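Local coordinates for major capsid protein (Paramecium bursaria Chlorella virus 1, PDB 5TIP) that self-assembles as trimers into the large icosahedral capsid of a chlorovirus and carries N-linked glycans, at residues I104-Y115 with V148-Q156; Y274-G282 with A389-G397. All blocks are in the same frame, centred on the assembly; numbering follows the deposited sequence.

Contact 1: residues I104-Y115 with V148-Q156; sequences IDKHYNDWFRTY and VPLIFFFNQ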
loop_
_atom_site.group_PDB
_atom_site.type_symbol
_atom_site.label_atom_id
_atom_site.label_comp_id
_atom_site.label_asym_id
_atom_site.label_seq_id
_atom_site.Cartn_x
_atom_site.Cartn_y
_atom_site.Cartn_z
ATOM N N ILE A 104 -16.577 27.711 4.639
ATOM C CA ILE A 104 -15.596 27.293 3.644
ATOM C C ILE A 104 -15.889 25.887 3.140
ATOM O O ILE A 104 -15.764 25.609 1.945
ATOM C CB ILE A 104 -14.179 27.396 4.240
ATOM C CG1 ILE A 104 -13.949 28.797 4.804
ATOM C CG2 ILE A 104 -13.131 27.068 3.193
ATOM C CD1 ILE A 104 -14.097 29.900 3.782
ATOM N N ASP A 105 -16.289 24.992 4.037
ATOM C CA ASP A 105 -16.611 23.621 3.672
ATOM C C ASP A 105 -17.443 23.020 4.793
ATOM O O ASP A 105 -17.421 23.501 5.930
ATOM C CB ASP A 105 -15.342 22.797 3.427
ATOM C CG ASP A 105 -15.594 21.578 2.566
ATOM O OD1 ASP A 105 -16.744 21.396 2.112
ATOM O OD2 ASP A 105 -14.641 20.802 2.341
ATOM N N LYS A 106 -18.182 21.964 4.464
ATOM C CA LYS A 106 -18.976 21.263 5.465
ATOM C C LYS A 106 -19.052 19.793 5.089
ATOM O O LYS A 106 -19.397 19.457 3.953
ATOM C CB LYS A 106 -20.383 21.860 5.584
ATOM C CG LYS A 106 -21.261 21.150 6.602
ATOM C CD LYS A 106 -22.578 21.879 6.816
ATOM C CE LYS A 106 -23.418 21.194 7.884
ATOM N NZ LYS A 106 -24.671 21.943 8.177
ATOM N N HIS A 107 -18.735 18.926 6.046
ATOM C CA HIS A 107 -18.703 17.490 5.833
ATOM C C HIS A 107 -19.750 16.799 6.699
ATOM O O HIS A 107 -20.281 17.377 7.649
ATOM C CB HIS A 107 -17.310 16.934 6.139
ATOM C CG HIS A 107 -16.249 17.426 5.203
ATOM N ND1 HIS A 107 -14.918 17.104 5.352
ATOM C CD2 HIS A 107 -16.324 18.217 4.106
ATOM C CE1 HIS A 107 -14.218 17.676 4.389
ATOM N NE2 HIS A 107 -15.048 18.358 3.620
ATOM N N TYR A 108 -20.045 15.549 6.351
ATOM C CA TYR A 108 -21.050 14.756 7.043
ATOM C C TYR A 108 -20.473 13.377 7.336
ATOM O O TYR A 108 -19.515 12.940 6.696
ATOM C CB TYR A 108 -22.333 14.634 6.208
ATOM C CG TYR A 108 -22.850 15.963 5.698
ATOM C CD1 TYR A 108 -22.382 16.499 4.506
ATOM C CD2 TYR A 108 -23.794 16.687 6.415
ATOM C CE1 TYR A 108 -22.842 17.714 4.036
ATOM C CE2 TYR A 108 -24.261 17.905 5.950
ATOM C CZ TYR A 108 -23.781 18.412 4.761
ATOM O OH TYR A 108 -24.239 19.622 4.291
ATOM N N ASN A 109 -21.067 12.688 8.317
ATOM C CA ASN A 109 -20.542 11.380 8.700
ATOM C C ASN A 109 -20.650 10.373 7.561
ATOM O O ASN A 109 -19.782 9.505 7.420
ATOM C CB ASN A 109 -21.248 10.852 9.952
ATOM C CG ASN A 109 -22.750 10.778 9.796
ATOM O OD1 ASN A 109 -23.296 11.106 8.744
ATOM N ND2 ASN A 109 -23.429 10.335 10.846
ATOM N N ASP A 110 -21.696 10.471 6.736
ATOM C CA ASP A 110 -21.799 9.562 5.600
ATOM C C ASP A 110 -20.739 9.868 4.551
ATOM O O ASP A 110 -20.338 8.973 3.798
ATOM C CB ASP A 110 -23.198 9.624 4.987
ATOM C CG ASP A 110 -23.402 8.587 3.893
ATOM O OD1 ASP A 110 -23.455 7.382 4.215
ATOM O OD2 ASP A 110 -23.509 8.976 2.711
ATOM N N TRP A 111 -20.273 11.118 4.479
ATOM C CA TRP A 111 -19.135 11.410 3.616
ATOM C C TRP A 111 -17.858 10.792 4.170
ATOM O O TRP A 111 -17.051 10.239 3.414
ATOM C CB TRP A 111 -18.955 12.914 3.445
ATOM C CG TRP A 111 -17.648 13.240 2.800
ATOM C CD1 TRP A 111 -16.603 13.912 3.359
ATOM C CD2 TRP A 111 -17.233 12.878 1.478
ATOM N NE1 TRP A 111 -15.565 14.002 2.462
ATOM C CE2 TRP A 111 -15.926 13.375 1.300
ATOM C CE3 TRP A 111 -17.840 12.188 0.425
ATOM C CZ2 TRP A 111 -15.220 13.205 0.112
ATOM C CZ3 TRP A 111 -17.137 12.018 -0.752
ATOM C CH2 TRP A 111 -15.840 12.525 -0.899
ATOM N N PHE A 112 -17.693 10.844 5.462
ATOM C CA PHE A 112 -16.570 10.225 6.097
ATOM C C PHE A 112 -16.618 8.736 5.748
ATOM O O PHE A 112 -15.607 8.171 5.442
ATOM C CB PHE A 112 -16.597 10.471 7.607
ATOM C CG PHE A 112 -15.986 11.756 8.021
ATOM C CD1 PHE A 112 -16.273 12.898 7.393
ATOM C CD2 PHE A 112 -15.080 11.799 9.035
ATOM C CE1 PHE A 112 -15.705 14.065 7.748
ATOM C CE2 PHE A 112 -14.469 12.986 9.396
ATOM C CZ PHE A 112 -14.796 14.130 8.742
ATOM N N ARG A 113 -17.801 8.127 5.789
ATOM C CA ARG A 113 -17.940 6.715 5.452
ATOM C C ARG A 113 -17.651 6.476 3.975
ATOM O O ARG A 113 -17.004 5.486 3.615
ATOM C CB ARG A 113 -19.342 6.224 5.811
ATOM C CG ARG A 113 -19.538 4.717 5.688
ATOM C CD ARG A 113 -19.214 3.987 6.987
ATOM N NE ARG A 113 -17.851 4.251 7.440
ATOM C CZ ARG A 113 -16.780 3.603 6.997
ATOM N NH1 ARG A 113 -16.912 2.645 6.089
ATOM N NH2 ARG A 113 -15.578 3.914 7.459
ATOM N N THR A 114 -18.125 7.375 3.106
ATOM C CA THR A 114 -17.888 7.228 1.673
ATOM C C THR A 114 -16.428 7.489 1.322
ATOM O O THR A 114 -15.840 6.765 0.509
ATOM C CB THR A 114 -18.803 8.175 0.894
ATOM O OG1 THR A 114 -20.171 7.825 1.138
ATOM C CG2 THR A 114 -18.525 8.091 -0.602
ATOM N N TYR A 115 -15.827 8.515 1.930
ATOM C CA TYR A 115 -14.417 8.801 1.683
ATOM C C TYR A 115 -13.537 7.634 2.108
ATOM O O TYR A 115 -12.568 7.293 1.418
ATOM C CB TYR A 115 -14.009 10.078 2.416
ATOM C CG TYR A 115 -12.533 10.392 2.339
ATOM C CD1 TYR A 115 -12.011 11.110 1.275
ATOM C CD2 TYR A 115 -11.661 9.972 3.336
ATOM C CE1 TYR A 115 -10.665 11.398 1.200
ATOM C CE2 TYR A 115 -10.312 10.255 3.270
ATOM C CZ TYR A 115 -9.820 10.970 2.200
ATOM O OH TYR A 115 -8.476 11.259 2.125
ATOM N N VAL A 148 -11.011 11.005 15.622
ATOM C CA VAL A 148 -11.632 11.236 14.322
ATOM C C VAL A 148 -10.854 12.353 13.630
ATOM O O VAL A 148 -10.954 13.516 14.055
ATOM C CB VAL A 148 -13.117 11.594 14.458
ATOM C CG1 VAL A 148 -13.758 11.707 13.086
ATOM C CG2 VAL A 148 -13.836 10.554 15.304
ATOM N N PRO A 149 -10.070 12.057 12.591
ATOM C CA PRO A 149 -9.322 13.116 11.901
ATOM C C PRO A 149 -10.194 13.808 10.861
ATOM O O PRO A 149 -10.889 13.157 10.078
ATOM C CB PRO A 149 -8.164 12.358 11.245
ATOM C CG PRO A 149 -8.735 10.998 10.979
ATOM C CD PRO A 149 -9.734 10.716 12.080
ATOM N N LEU A 150 -10.155 15.137 10.857
ATOM C CA LEU A 150 -10.892 15.901 9.864
ATOM C C LEU A 150 -10.141 15.891 8.540
ATOM O O LEU A 150 -8.916 15.750 8.496
ATOM C CB LEU A 150 -11.111 17.339 10.338
ATOM C CG LEU A 150 -11.923 17.521 11.622
ATOM C CD1 LEU A 150 -12.214 18.995 11.871
ATOM C CD2 LEU A 150 -13.213 16.714 11.576
ATOM N N ILE A 151 -10.891 16.036 7.449
ATOM C CA ILE A 151 -10.308 15.908 6.118
ATOM C C ILE A 151 -10.650 17.124 5.267
ATOM O O ILE A 151 -10.982 16.994 4.083
ATOM C CB ILE A 151 -10.769 14.607 5.434
ATOM C CG1 ILE A 151 -12.286 14.443 5.547
ATOM C CG2 ILE A 151 -10.052 13.409 6.040
ATOM C CD1 ILE A 151 -12.808 13.132 4.998
ATOM N N PHE A 152 -10.566 18.314 5.857
ATOM C CA PHE A 152 -10.704 19.536 5.081
ATOM C C PHE A 152 -9.424 19.778 4.280
ATOM O O PHE A 152 -8.459 19.012 4.357
ATOM C CB PHE A 152 -11.041 20.712 5.996
ATOM C CG PHE A 152 -12.401 20.613 6.630
ATOM C CD1 PHE A 152 -13.548 20.635 5.854
ATOM C CD2 PHE A 152 -12.532 20.490 8.004
ATOM C CE1 PHE A 152 -14.798 20.540 6.435
ATOM C CE2 PHE A 152 -13.780 20.395 8.591
ATOM C CZ PHE A 152 -14.914 20.420 7.806
ATOM N N PHE A 153 -9.410 20.861 3.498
ATOM C CA PHE A 153 -8.313 21.070 2.555
ATOM C C PHE A 153 -6.981 21.252 3.272
ATOM O O PHE A 153 -5.947 20.754 2.808
ATOM C CB PHE A 153 -8.609 22.267 1.646
ATOM C CG PHE A 153 -8.723 23.578 2.373
ATOM C CD1 PHE A 153 -9.940 23.999 2.881
ATOM C CD2 PHE A 153 -7.616 24.397 2.532
ATOM C CE1 PHE A 153 -10.047 25.205 3.545
ATOM C CE2 PHE A 153 -7.718 25.603 3.196
ATOM C CZ PHE A 153 -8.935 26.009 3.703
ATOM N N PHE A 154 -6.979 21.948 4.407
ATOM C CA PHE A 154 -5.738 22.169 5.137
ATOM C C PHE A 154 -5.390 21.016 6.069
ATOM O O PHE A 154 -4.347 21.068 6.729
ATOM C CB PHE A 154 -5.805 23.478 5.931
ATOM C CG PHE A 154 -6.840 23.487 7.018
ATOM C CD1 PHE A 154 -8.165 23.770 6.733
ATOM C CD2 PHE A 154 -6.482 23.237 8.333
ATOM C CE1 PHE A 154 -9.114 23.785 7.737
ATOM C CE2 PHE A 154 -7.428 23.252 9.340
ATOM C CZ PHE A 154 -8.744 23.527 9.041
ATOM N N ASN A 155 -6.230 19.984 6.140
ATOM C CA ASN A 155 -5.932 18.811 6.949
ATOM C C ASN A 155 -5.234 17.707 6.170
ATOM O O ASN A 155 -4.663 16.801 6.787
ATOM C CB ASN A 155 -7.215 18.233 7.550
ATOM C CG ASN A 155 -7.979 19.239 8.378
ATOM O OD1 ASN A 155 -9.192 19.378 8.234
ATOM N ND2 ASN A 155 -7.276 19.946 9.255
ATOM N N GLN A 156 -5.267 17.755 4.839
ATOM C CA GLN A 156 -4.788 16.643 4.028
ATOM C C GLN A 156 -3.411 16.871 3.422
ATOM O O GLN A 156 -2.791 15.907 2.961
ATOM C CB GLN A 156 -5.790 16.344 2.909
ATOM C CG GLN A 156 -7.192 16.054 3.413
ATOM C CD GLN A 156 -8.060 15.383 2.371
ATOM O OE1 GLN A 156 -8.063 14.160 2.244
ATOM N NE2 GLN A 156 -8.804 16.183 1.616
HETATM O O HOH W 1 -12.180 21.410 2.412
HETATM O O HOH W 2 -13.495 16.943 7.687
HETATM O O HOH W 3 -12.535 15.395 2.247
#
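Ile151 reaches from the turn after strand 143-149 into a nest of aromatic rings on 104-115. Its CB points toward that segment, and with chi1 at 48° CG1 sits between the backbone N and the carbonyl carbon, the chain extending beyond it. Following that branch outward, CG1 meets His107 ND1 at 3.7 Å and Phe112 CE1 and CZ. CD1 at the tip then makes two CH-pi contacts, 4.3 Å from the Phe112 centroid and 4.0 Å from that of Tyr115, over a face of each ring, and also touches Trp111.

The His107 ring lies between Phe152, whose CE1 stands above its centre, and Trp111 CD1 on the opposite face; the His107 and Phe152 planes meet obliquely, at 32°. His107 NE2 donates to Asp105 OD2 at 2.8 Å, from well above the carboxylate plane. Beyond Asp105, Ile104 CG2 packs against Phe153 CE1 at 3.6 Å.

Three waters bridge the segments: one joins His107 ND1 to Ile151 N, one Asp105 OD2 to Phe153 N (weakly on the amide side), and one Ile151 O to Trp111 NE1 (weakly on the indole side). The contact thus joins the strand-helix corner of the N-terminal jelly roll to the turn through an apolar, aromatic centre, while two of the waters take up Ile151 N and O; the carboxylate probably helps fix the imidazole's rotation.

Contact 2: residues Y274-G282 with A389-G397; sequences YTALANIPG and ATSPAAVLG. With BGC (beta-D-glucopyranose), chain E; GLA (alpha-D-galactopyranose), chain G; GLA (alpha-D-galactopyranose), chain B; BGC (beta-D-glucopyranose), chain C.
Ala278 and Asn279 run beside Ala389 and Thr390 with CA atoms 4.5 Å and 4.7 Å apart, close enough for the backbones to bond directly. Asn279 N donates to Ala389 O at 2.7 Å, with an angle of 158° at the hydrogen, and Ala278 CA lies against the same oxygen. Asn279 is the centre of an inverse gamma turn, closed by a weak bond from Ile280 N to Ala278 O. On the other segment, Ser391 is the N-cap of the short helix 392-395, its OG accepting from Ala394 N.

These loops belong to the C-terminal jelly roll and carry sugar: Asn279 ND2 is covalently bound to C1 of a glucose. With CG anti to the backbone N (chi1 -167°), the side chain brings ND2 to Thr390 O, a weak bond, while Asn279 OD1 accepts from Gly288 N. Pro392 CG packs at 3.3 Å from Asn279 O and faces the glucose O6.

Past the turn, Ile280 packs on the end of the helix and the residue after it: its CD1 meets Val395 CG1 at 3.7 Å and its CG2 meets Leu396 CG at 3.8 Å. Thr390 OG1, already bonded to Asp388, accepts from O3 of one galactose, and Ala393 O accepts from O3 of another at 2.6 Å.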
loop_
_atom_site.group_PDB
_atom_site.type_symbol
_atom_site.label_atom_id
_atom_site.label_comp_id
_atom_site.label_asym_id
_atom_site.label_seq_id
_atom_site.Cartn_x
_atom_site.Cartn_y
_atom_site.Cartn_z
ATOM N N TYR A 274 -24.778 -0.025 2.809
ATOM C CA TYR A 274 -24.901 0.319 1.401
ATOM C C TYR A 274 -25.350 -0.856 0.546
ATOM O O TYR A 274 -25.521 -0.694 -0.666
ATOM C CB TYR A 274 -23.566 0.858 0.872
ATOM C CG TYR A 274 -23.087 2.112 1.569
ATOM C CD1 TYR A 274 -23.983 3.097 1.965
ATOM C CD2 TYR A 274 -21.739 2.312 1.828
ATOM C CE1 TYR A 274 -23.547 4.243 2.599
ATOM C CE2 TYR A 274 -21.294 3.455 2.459
ATOM C CZ TYR A 274 -22.201 4.417 2.843
ATOM O OH TYR A 274 -21.762 5.559 3.472
ATOM N N THR A 275 -25.541 -2.030 1.141
ATOM C CA THR A 275 -25.942 -3.222 0.415
ATOM C C THR A 275 -27.105 -3.883 1.139
ATOM O O THR A 275 -27.459 -3.518 2.263
ATOM C CB THR A 275 -24.775 -4.206 0.264
ATOM O OG1 THR A 275 -24.187 -4.445 1.549
ATOM C CG2 THR A 275 -23.721 -3.641 -0.676
ATOM N N ALA A 276 -27.700 -4.871 0.479
ATOM C CA ALA A 276 -28.837 -5.580 1.042
ATOM C C ALA A 276 -28.384 -6.623 2.056
ATOM O O ALA A 276 -27.298 -7.200 1.949
ATOM C CB ALA A 276 -29.649 -6.250 -0.065
ATOM N N LEU A 277 -29.229 -6.854 3.056
ATOM C CA LEU A 277 -28.966 -7.896 4.037
ATOM C C LEU A 277 -29.424 -9.244 3.498
ATOM O O LEU A 277 -30.458 -9.342 2.831
ATOM C CB LEU A 277 -29.677 -7.587 5.356
ATOM C CG LEU A 277 -29.413 -6.217 5.985
ATOM C CD1 LEU A 277 -30.187 -6.060 7.286
ATOM C CD2 LEU A 277 -27.926 -6.008 6.217
ATOM N N ALA A 278 -28.647 -10.285 3.789
ATOM C CA ALA A 278 -28.942 -11.620 3.290
ATOM C C ALA A 278 -28.420 -12.652 4.277
ATOM O O ALA A 278 -27.581 -12.357 5.130
ATOM C CB ALA A 278 -28.336 -11.853 1.900
ATOM N N ASN A 279 -28.926 -13.874 4.141
ATOM C CA ASN A 279 -28.566 -14.984 5.026
ATOM C C ASN A 279 -27.296 -15.686 4.550
ATOM O O ASN A 279 -27.256 -16.899 4.353
ATOM C CB ASN A 279 -29.741 -15.951 5.126
ATOM C CG ASN A 279 -29.599 -16.960 6.256
ATOM O OD1 ASN A 279 -28.610 -16.976 6.991
ATOM N ND2 ASN A 279 -30.631 -17.785 6.421
ATOM N N ILE A 280 -26.244 -14.900 4.342
ATOM C CA ILE A 280 -24.908 -15.421 4.061
ATOM C C ILE A 280 -23.970 -14.812 5.097
ATOM O O ILE A 280 -24.235 -13.703 5.583
ATOM C CB ILE A 280 -24.463 -15.108 2.624
ATOM C CG1 ILE A 280 -24.533 -13.604 2.351
ATOM C CG2 ILE A 280 -25.307 -15.884 1.622
ATOM C CD1 ILE A 280 -24.102 -13.219 0.953
ATOM N N PRO A 281 -22.875 -15.499 5.474
ATOM C CA PRO A 281 -22.032 -15.013 6.579
ATOM C C PRO A 281 -21.572 -13.571 6.423
ATOM O O PRO A 281 -20.945 -13.209 5.423
ATOM C CB PRO A 281 -20.842 -15.979 6.554
ATOM C CG PRO A 281 -21.400 -17.233 5.983
ATOM C CD PRO A 281 -22.409 -16.797 4.956
ATOM N N GLY A 282 -21.887 -12.743 7.418
ATOM C CA GLY A 282 -21.501 -11.351 7.413
ATOM C C GLY A 282 -22.528 -10.394 6.849
ATOM O O GLY A 282 -22.309 -9.177 6.907
ATOM N N ALA A 389 -33.697 -13.358 0.177
ATOM C CA ALA A 389 -32.510 -13.002 0.943
ATOM C C ALA A 389 -32.205 -13.995 2.053
ATOM O O ALA A 389 -31.074 -14.022 2.552
ATOM C CB ALA A 389 -32.670 -11.598 1.524
ATOM N N THR A 390 -33.176 -14.809 2.455
ATOM C CA THR A 390 -32.967 -15.783 3.517
ATOM C C THR A 390 -32.395 -17.098 3.009
ATOM O O THR A 390 -32.076 -17.971 3.823
ATOM C CB THR A 390 -34.282 -16.066 4.245
ATOM O OG1 THR A 390 -35.155 -16.802 3.379
ATOM C CG2 THR A 390 -34.955 -14.761 4.631
ATOM N N SER A 391 -32.239 -17.255 1.697
ATOM C CA SER A 391 -31.746 -18.505 1.141
ATOM C C SER A 391 -30.301 -18.336 0.703
ATOM O O SER A 391 -30.037 -17.586 -0.249
ATOM C CB SER A 391 -32.611 -18.942 -0.038
ATOM O OG SER A 391 -32.089 -20.111 -0.642
ATOM N N PRO A 392 -29.341 -19.000 1.349
ATOM C CA PRO A 392 -27.952 -18.910 0.872
ATOM C C PRO A 392 -27.771 -19.475 -0.523
ATOM O O PRO A 392 -26.951 -18.957 -1.290
ATOM C CB PRO A 392 -27.167 -19.717 1.916
ATOM C CG PRO A 392 -28.076 -19.830 3.100
ATOM C CD PRO A 392 -29.465 -19.828 2.558
ATOM N N ALA A 393 -28.520 -20.522 -0.878
ATOM C CA ALA A 393 -28.419 -21.076 -2.223
ATOM C C ALA A 393 -28.912 -20.091 -3.274
ATOM O O ALA A 393 -28.393 -20.073 -4.396
ATOM C CB ALA A 393 -29.199 -22.387 -2.312
ATOM N N ALA A 394 -29.903 -19.266 -2.934
ATOM C CA ALA A 394 -30.395 -18.272 -3.878
ATOM C C ALA A 394 -29.486 -17.052 -3.957
ATOM O O ALA A 394 -29.335 -16.468 -5.036
ATOM C CB ALA A 394 -31.815 -17.845 -3.500
ATOM N N VAL A 395 -28.872 -16.657 -2.841
ATOM C CA VAL A 395 -28.019 -15.473 -2.843
ATOM C C VAL A 395 -26.665 -15.775 -3.476
ATOM O O VAL A 395 -26.136 -14.970 -4.251
ATOM C CB VAL A 395 -27.870 -14.920 -1.413
ATOM C CG1 VAL A 395 -26.905 -13.745 -1.392
ATOM C CG2 VAL A 395 -29.224 -14.500 -0.857
ATOM N N LEU A 396 -26.085 -16.936 -3.171
ATOM C CA LEU A 396 -24.765 -17.286 -3.680
ATOM C C LEU A 396 -24.792 -17.877 -5.085
ATOM O O LEU A 396 -23.735 -18.268 -5.591
ATOM C CB LEU A 396 -24.081 -18.273 -2.731
ATOM C CG LEU A 396 -23.803 -17.774 -1.312
ATOM C CD1 LEU A 396 -23.134 -18.863 -0.486
ATOM C CD2 LEU A 396 -22.954 -16.512 -1.339
ATOM N N GLY A 397 -25.956 -17.957 -5.726
ATOM C CA GLY A 397 -26.028 -18.510 -7.065
ATOM C C GLY A 397 -27.128 -17.917 -7.922
ATOM O O GLY A 397 -28.128 -18.585 -8.199
HETATM C C2 BGC E . -31.793 -19.556 7.407
HETATM C C3 BGC E . -31.739 -20.902 8.110
HETATM C C4 BGC E . -30.701 -21.777 7.424
HETATM C C5 BGC E . -29.359 -21.062 7.314
HETATM C C6 BGC E . -28.370 -21.921 6.535
HETATM C C1 BGC E . -30.413 -18.915 7.310
HETATM O O2 BGC E . -32.677 -18.687 8.116
HETATM O O3 BGC E . -33.008 -21.545 7.981
HETATM O O4 BGC E . -30.540 -23.002 8.149
HETATM O O5 BGC E . -29.505 -19.801 6.657
HETATM O O6 BGC E . -27.128 -21.223 6.397
HETATM C C1 GLA G . -30.525 -23.749 -7.918
HETATM C C2 GLA G . -29.517 -23.684 -6.785
HETATM C C3 GLA G . -28.858 -22.311 -6.806
HETATM C C4 GLA G . -28.182 -22.125 -8.151
HETATM C C5 GLA G . -29.202 -22.258 -9.274
HETATM C C6 GLA G . -28.553 -22.127 -10.649
HETATM O O2 GLA G . -30.225 -23.885 -5.559
HETATM O O3 GLA G . -27.881 -22.177 -5.770
HETATM O O4 GLA G . -27.186 -23.141 -8.296
HETATM O O5 GLA G . -29.870 -23.519 -9.172
HETATM O O6 GLA G . -29.558 -21.995 -11.661
HETATM C C1 GLA B . -37.115 -20.650 7.709
HETATM C C2 GLA B . -37.501 -20.246 6.291
HETATM C C3 GLA B . -36.657 -19.068 5.827
HETATM C C4 GLA B . -36.757 -17.924 6.824
HETATM C C5 GLA B . -36.360 -18.428 8.203
HETATM C C6 GLA B . -36.494 -17.323 9.240
HETATM O O2 GLA B . -37.276 -21.342 5.396
HETATM O O3 GLA B . -37.102 -18.633 4.539
HETATM O O4 GLA B . -38.094 -17.406 6.851
HETATM O O5 GLA B . -37.192 -19.525 8.585
HETATM O O6 GLA B . -36.138 -17.846 10.523
HETATM C C2 BGC C . -31.915 -18.300 -7.830
HETATM C C3 BGC C . -33.230 -19.039 -8.026
HETATM C C4 BGC C . -34.272 -18.480 -7.070
HETATM C C5 BGC C . -34.391 -16.972 -7.236
HETATM C C6 BGC C . -35.420 -16.397 -6.270
HETATM C C1 BGC C . -32.104 -16.789 -7.890
HETATM O O2 BGC C . -30.985 -18.706 -8.840
HETATM O O3 BGC C . -33.036 -20.422 -7.725
HETATM O O4 BGC C . -35.540 -19.097 -7.316
HETATM O O5 BGC C . -33.128 -16.355 -6.995
HETATM O O6 BGC C . -34.952 -16.554 -4.927
#

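How the contacts relate
From the N terminus, contact 1 comes first: 104-115 and 148-156 close a loop of 32 intervening residues, nearly half of them helical, in the first jelly roll. The chain runs on into the second jelly roll, where contact 2 opens at 274-282, and 106 further residues, strands 312-319 and 376-387 among them, intervene before 389-397 closes it. The two loops therefore follow in series, neither nesting nor crossing. Their centres lie 32 Å apart, one near the middle of the chain and the other among the glycans, yet they touch: Tyr274 OH is 2.6 Å from Asp110 OD1, a probable hydrogen bond tying helix 109-119 to the second jelly roll's loop.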